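Local coordinates for protein putative NADH-depentdent flavin oxidoreductase (Cupriavidus metallidurans, PDB 5OCS) that binds FMN and, as an Old Yellow Enzyme-type ene-reductase, probably uses NADPH to reduce activated carbon-carbon double bonds, at residues I55-V60 / G64-T69; Q272-I277 / Q282-Q287. All coordinates share one frame; numbering follows the deposited sequence.

Contact 1: I55-V60 / G64-T69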
loop_
_atom_site.group_PDB
_atom_site.type_symbol
_atom_site.label_atom_id
_atom_site.label_comp_id
_atom_site.label_asym_id
_atom_site.label_seq_id
_atom_site.Cartn_x
_atom_site.Cartn_y
_atom_site.Cartn_z
ATOM N N ILE D 55 -4.808 -10.543 -10.567
ATOM C CA ILE D 55 -4.180 -11.269 -9.494
ATOM C C ILE D 55 -3.143 -12.240 -10.087
ATOM O O ILE D 55 -3.357 -12.776 -11.186
ATOM C CB ILE D 55 -5.232 -11.993 -8.610
ATOM C CG1 ILE D 55 -6.041 -10.974 -7.781
ATOM C CG2 ILE D 55 -4.594 -12.986 -7.633
ATOM C CD1 ILE D 55 -7.361 -11.499 -7.262
ATOM N N GLU D 56 -2.057 -12.450 -9.342
ATOM C CA GLU D 56 -0.959 -13.298 -9.733
ATOM C C GLU D 56 -1.381 -14.700 -10.188
ATOM O O GLU D 56 -2.454 -15.200 -9.847
ATOM C CB GLU D 56 0.008 -13.496 -8.565
ATOM C CG GLU D 56 -0.544 -14.314 -7.419
ATOM C CD GLU D 56 0.322 -14.213 -6.170
ATOM O OE1 GLU D 56 1.347 -14.936 -6.080
ATOM O OE2 GLU D 56 -0.030 -13.405 -5.289
ATOM N N ALA D 57 -0.459 -15.350 -10.868
ATOM C CA ALA D 57 -0.620 -16.741 -11.273
ATOM C C ALA D 57 -1.142 -17.601 -10.138
ATOM O O ALA D 57 -0.470 -17.804 -9.087
ATOM C CB ALA D 57 0.713 -17.307 -11.790
ATOM N N THR D 58 -2.357 -18.098 -10.324
ATOM C CA THR D 58 -3.030 -18.853 -9.325
ATOM C C THR D 58 -3.167 -20.304 -9.789
ATOM O O THR D 58 -3.821 -20.581 -10.795
ATOM C CB THR D 58 -4.397 -18.210 -9.059
ATOM O OG1 THR D 58 -4.164 -16.908 -8.489
ATOM C CG2 THR D 58 -5.222 -19.044 -8.076
ATOM N N ALA D 59 -2.513 -21.200 -9.055
ATOM C CA ALA D 59 -2.395 -22.608 -9.433
ATOM C C ALA D 59 -3.747 -23.299 -9.415
ATOM O O ALA D 59 -4.521 -23.174 -8.454
ATOM C CB ALA D 59 -1.417 -23.319 -8.504
ATOM N N VAL D 60 -4.028 -24.037 -10.488
ATOM C CA VAL D 60 -5.220 -24.852 -10.586
ATOM C C VAL D 60 -5.126 -26.187 -9.811
ATOM O O VAL D 60 -6.141 -26.862 -9.650
ATOM C CB VAL D 60 -5.663 -25.057 -12.075
ATOM C CG1 VAL D 60 -5.875 -23.700 -12.758
ATOM C CG2 VAL D 60 -4.642 -25.905 -12.857
ATOM N N GLY D 64 0.553 -27.966 -10.111
ATOM C CA GLY D 64 0.676 -26.921 -11.062
ATOM C C GLY D 64 1.266 -25.635 -10.528
ATOM O O GLY D 64 1.481 -24.698 -11.301
ATOM N N ARG D 65 1.591 -25.588 -9.240
ATOM C CA ARG D 65 2.254 -24.415 -8.661
ATOM C C ARG D 65 3.650 -24.273 -9.215
ATOM O O ARG D 65 4.344 -25.282 -9.410
ATOM C CB ARG D 65 2.372 -24.598 -7.156
ATOM C CG ARG D 65 1.057 -24.479 -6.433
ATOM C CD ARG D 65 1.234 -24.665 -4.941
ATOM N NE ARG D 65 1.520 -26.063 -4.651
ATOM C CZ ARG D 65 1.796 -26.544 -3.438
ATOM N NH1 ARG D 65 1.835 -25.744 -2.395
ATOM N NH2 ARG D 65 2.061 -27.851 -3.272
ATOM N N ILE D 66 4.097 -23.031 -9.410
ATOM C CA ILE D 66 5.501 -22.797 -9.734
ATOM C C ILE D 66 6.374 -23.212 -8.547
ATOM O O ILE D 66 7.369 -23.949 -8.697
ATOM C CB ILE D 66 5.770 -21.332 -10.084
ATOM C CG1 ILE D 66 4.846 -20.864 -11.252
ATOM C CG2 ILE D 66 7.232 -21.157 -10.485
ATOM C CD1 ILE D 66 4.659 -19.351 -11.198
ATOM N N THR D 67 5.984 -22.773 -7.364
ATOM C CA THR D 67 6.768 -22.957 -6.133
ATOM C C THR D 67 5.861 -23.415 -5.008
ATOM O O THR D 67 4.608 -23.293 -5.086
ATOM C CB THR D 67 7.452 -21.671 -5.608
ATOM O OG1 THR D 67 6.493 -20.826 -4.952
ATOM C CG2 THR D 67 8.072 -20.902 -6.769
ATOM N N PRO D 68 6.484 -23.864 -3.906
ATOM C CA PRO D 68 5.638 -24.269 -2.786
ATOM C C PRO D 68 4.854 -23.155 -2.106
ATOM O O PRO D 68 3.937 -23.440 -1.310
ATOM C CB PRO D 68 6.635 -24.919 -1.806
ATOM C CG PRO D 68 7.737 -25.376 -2.686
ATOM C CD PRO D 68 7.875 -24.361 -3.758
ATOM N N THR D 69 5.174 -21.899 -2.425
ATOM C CA THR D 69 4.438 -20.778 -1.848
ATOM C C THR D 69 3.623 -19.987 -2.886
ATOM O O THR D 69 3.204 -18.872 -2.599
ATOM C CB THR D 69 5.362 -19.878 -1.040
ATOM O OG1 THR D 69 6.486 -19.485 -1.803
ATOM C CG2 THR D 69 5.875 -20.580 0.206
HETATM O O HOH W 1 1.667 -16.003 -3.562
#
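Ala59 at the end of strand 52-59 and Arg65 in the loop that follows are the closest pair, with Ala59 CB 3.4 Å from Arg65 CG. Ala59 CB also lies 3.8 Å from Arg65 CA and 4.1 Å from Gly64 C, which places it against the backbone of the returning loop as well as the root of the arginine. Arg65 keeps CG beside its own backbone N (chi1 -72°), and that turns the CG methylene toward the alanine. Beyond it the chain bends at chi3, and NE donates to Pro62 O, in the connection between the segments, while NH1 has a long, weak ion pair with Glu31.

Two residues back along the strand, Ala57 CB faces the loop too and meets Ile66 CD1 at a looser 4.5 Å. Ala57 belongs to the FMN site seen in this protein, as does Cys25, whose side chain approaches Ile66; no FMN is bound to this chain in the model.

No direct hydrogen bond joins the segments. A water donates to Glu56 OE1 over 2.8 Å and weakly to Thr69 O, and Glu56 OE1 also accepts from Gln26 N. The loop has its own internal order: Thr67 OG1 accepts from Thr69 N at 3.0 Å, an ST turn, and Asp70 bonds both Ile66 N and Thr67 OG1. On the strand, Thr58 OG1 donates to Glu56 O at 2.8 Å.

Strand 52-59 is the second of the eight parallel strands of the TIM barrel. Backbone bonds tie Ile55 and Thr58 to strand 96-102, Ala57 packs on Gln100 and Ala102 of that strand, and Val60 reaches helix 150-169, while residues 64-69 lead on toward helix 76-92.

Contact 2: Q272-I277 / Q282-Q287; sequences QQAIKI and QVPYAQ
Ile275 and Gln282 run side by side with their side chains pointing the same way, and their contact is aliphatic: Ile275 CG2 touches Gln282 CG at 3.6 Å. In Ile275 a chi1 of 65° sets CG1 between the backbone N and the carbonyl carbon, leaving CG2 beside the N, where it meets the glutamine. Gln282 also carries CG beside its backbone N, then continues extended (chi2 178°), and this takes its amide beyond the isoleucine methyl to helix 306-314, where NE2 donates to Gln308 O.

The second half of the contact centres on Ala274 CB, which lies 3.6 Å from Gln282 O and 3.8 Å from Pro284 CD. Pro284 CG follows at 4.1 Å from Ala274 CB, so the proline offers the CG-CD side of its ring. These residues belong to the stretch between barrel strands 262-265 and 297-300 of the TIM barrel: short helix 271-274 is followed by a type I turn from Ala274 to Ile277, and Pro284 is the first residue of helix 284-293. Val283 occupies that helix's N-cap position, and its O accepts from Gln287 N at 2.9 Å. Glu317 OE1 takes the N-H of Val283 and, weakly, that of Gln282.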
loop_
_atom_site.group_PDB
_atom_site.type_symbol
_atom_site.label_atom_id
_atom_site.label_comp_id
_atom_site.label_asym_id
_atom_site.label_seq_id
_atom_site.Cartn_x
_atom_site.Cartn_y
_atom_site.Cartn_z
ATOM N N GLN D 272 13.459 -0.472 -24.949
ATOM C CA GLN D 272 14.783 0.130 -25.230
ATOM C C GLN D 272 15.388 -0.438 -26.516
ATOM O O GLN D 272 16.078 0.289 -27.277
ATOM C CB GLN D 272 15.740 -0.098 -24.062
ATOM C CG GLN D 272 17.143 0.507 -24.250
ATOM C CD GLN D 272 17.105 2.011 -24.304
ATOM O OE1 GLN D 272 16.436 2.653 -23.475
ATOM N NE2 GLN D 272 17.809 2.600 -25.284
ATOM N N GLN D 273 15.178 -1.725 -26.723
ATOM C CA GLN D 273 15.623 -2.384 -27.956
ATOM C C GLN D 273 14.713 -2.038 -29.114
ATOM O O GLN D 273 15.178 -1.729 -30.243
ATOM C CB GLN D 273 15.612 -3.881 -27.754
ATOM C CG GLN D 273 16.616 -4.387 -26.714
ATOM C CD GLN D 273 16.273 -5.789 -26.249
ATOM O OE1 GLN D 273 15.106 -6.090 -26.031
ATOM N NE2 GLN D 273 17.285 -6.660 -26.070
ATOM N N ALA D 274 13.415 -2.144 -28.864
ATOM C CA ALA D 274 12.416 -2.075 -29.943
ATOM C C ALA D 274 12.315 -0.724 -30.620
ATOM O O ALA D 274 12.126 -0.649 -31.855
ATOM C CB ALA D 274 11.049 -2.457 -29.404
ATOM N N ILE D 275 12.428 0.347 -29.834
ATOM C CA ILE D 275 12.221 1.681 -30.393
ATOM C C ILE D 275 13.309 2.062 -31.390
ATOM O O ILE D 275 13.155 3.018 -32.157
ATOM C CB ILE D 275 12.123 2.809 -29.328
ATOM C CG1 ILE D 275 13.453 2.974 -28.565
ATOM C CG2 ILE D 275 10.909 2.583 -28.410
ATOM C CD1 ILE D 275 13.450 3.968 -27.434
ATOM N N LYS D 276 14.416 1.340 -31.369
ATOM C CA LYS D 276 15.506 1.607 -32.313
ATOM C C LYS D 276 15.348 0.929 -33.645
ATOM O O LYS D 276 16.209 1.112 -34.508
ATOM C CB LYS D 276 16.836 1.154 -31.698
ATOM C CG LYS D 276 17.065 1.692 -30.290
ATOM C CD LYS D 276 16.979 3.219 -30.219
ATOM C CE LYS D 276 17.188 3.678 -28.790
ATOM N NZ LYS D 276 17.033 5.135 -28.614
ATOM N N ILE D 277 14.303 0.138 -33.832
ATOM C CA ILE D 277 14.196 -0.749 -34.990
ATOM C C ILE D 277 12.918 -0.431 -35.759
ATOM O O ILE D 277 11.826 -0.413 -35.192
ATOM C CB ILE D 277 14.169 -2.250 -34.610
ATOM C CG1 ILE D 277 15.419 -2.671 -33.838
ATOM C CG2 ILE D 277 14.065 -3.127 -35.858
ATOM C CD1 ILE D 277 15.305 -4.023 -33.164
ATOM N N GLN D 282 7.190 0.628 -29.381
ATOM C CA GLN D 282 7.668 0.107 -28.117
ATOM C C GLN D 282 7.302 -1.349 -27.912
ATOM O O GLN D 282 8.092 -2.075 -27.327
ATOM C CB GLN D 282 7.159 0.942 -26.950
ATOM C CG GLN D 282 7.674 2.363 -26.921
ATOM C CD GLN D 282 7.078 3.146 -25.757
ATOM O OE1 GLN D 282 7.427 2.912 -24.595
ATOM N NE2 GLN D 282 6.178 4.061 -26.058
ATOM N N VAL D 283 6.092 -1.745 -28.347
ATOM C CA VAL D 283 5.565 -3.126 -28.216
ATOM C C VAL D 283 5.177 -3.618 -29.623
ATOM O O VAL D 283 4.014 -3.711 -29.984
ATOM C CB VAL D 283 4.423 -3.188 -27.160
ATOM C CG1 VAL D 283 5.052 -3.018 -25.785
ATOM C CG2 VAL D 283 3.348 -2.105 -27.357
ATOM N N PRO D 284 6.195 -3.903 -30.452
ATOM C CA PRO D 284 5.880 -4.195 -31.857
ATOM C C PRO D 284 4.999 -5.433 -32.121
ATOM O O PRO D 284 4.193 -5.482 -33.105
ATOM C CB PRO D 284 7.280 -4.342 -32.507
ATOM C CG PRO D 284 8.199 -4.616 -31.389
ATOM C CD PRO D 284 7.637 -3.890 -30.197
ATOM N N TYR D 285 5.136 -6.443 -31.260
ATOM C CA TYR D 285 4.404 -7.647 -31.456
ATOM C C TYR D 285 2.941 -7.412 -31.079
ATOM O O TYR D 285 2.055 -7.847 -31.780
ATOM C CB TYR D 285 5.007 -8.778 -30.661
ATOM C CG TYR D 285 6.442 -9.061 -31.061
ATOM C CD1 TYR D 285 6.790 -9.262 -32.415
ATOM C CD2 TYR D 285 7.457 -9.127 -30.103
ATOM C CE1 TYR D 285 8.113 -9.545 -32.780
ATOM C CE2 TYR D 285 8.773 -9.381 -30.464
ATOM C CZ TYR D 285 9.092 -9.635 -31.801
ATOM O OH TYR D 285 10.414 -9.873 -32.174
ATOM N N ALA D 286 2.718 -6.694 -29.986
ATOM C CA ALA D 286 1.356 -6.351 -29.563
ATOM C C ALA D 286 0.707 -5.487 -30.656
ATOM O O ALA D 286 -0.445 -5.695 -31.012
ATOM C CB ALA D 286 1.370 -5.616 -28.222
ATOM N N GLN D 287 1.480 -4.571 -31.224
ATOM C CA GLN D 287 0.993 -3.698 -32.302
ATOM C C GLN D 287 0.466 -4.504 -33.489
ATOM O O GLN D 287 -0.619 -4.234 -34.059
ATOM C CB GLN D 287 2.093 -2.711 -32.718
ATOM C CG GLN D 287 1.674 -1.615 -33.710
ATOM C CD GLN D 287 1.532 -2.081 -35.159
ATOM O OE1 GLN D 287 2.134 -3.065 -35.584
ATOM N NE2 GLN D 287 0.662 -1.416 -35.897
#

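Contacts 1 and 2 lie on opposite sides of the chain's centre, with their centres about 30 Å apart and nearest atoms about 19 Å apart. They share no secondary-structure element. Contact 1 is mostly buried and pairs a barrel strand with the loop after it, beside the FMN site, to which Ala57 belongs; contact 2 is partly buried, farther from the chain's centre, and joins the residues around two neighbouring helix ends in the connection between later strands. The buried areas are nearly equal, 148 and 146 Å², and both lack direct hydrogen bonds between segments. Direct touches are mainly aliphatic in both, though in contact 2 a methyl also meets a carbonyl oxygen; a partly weak water bridge spans contact 1.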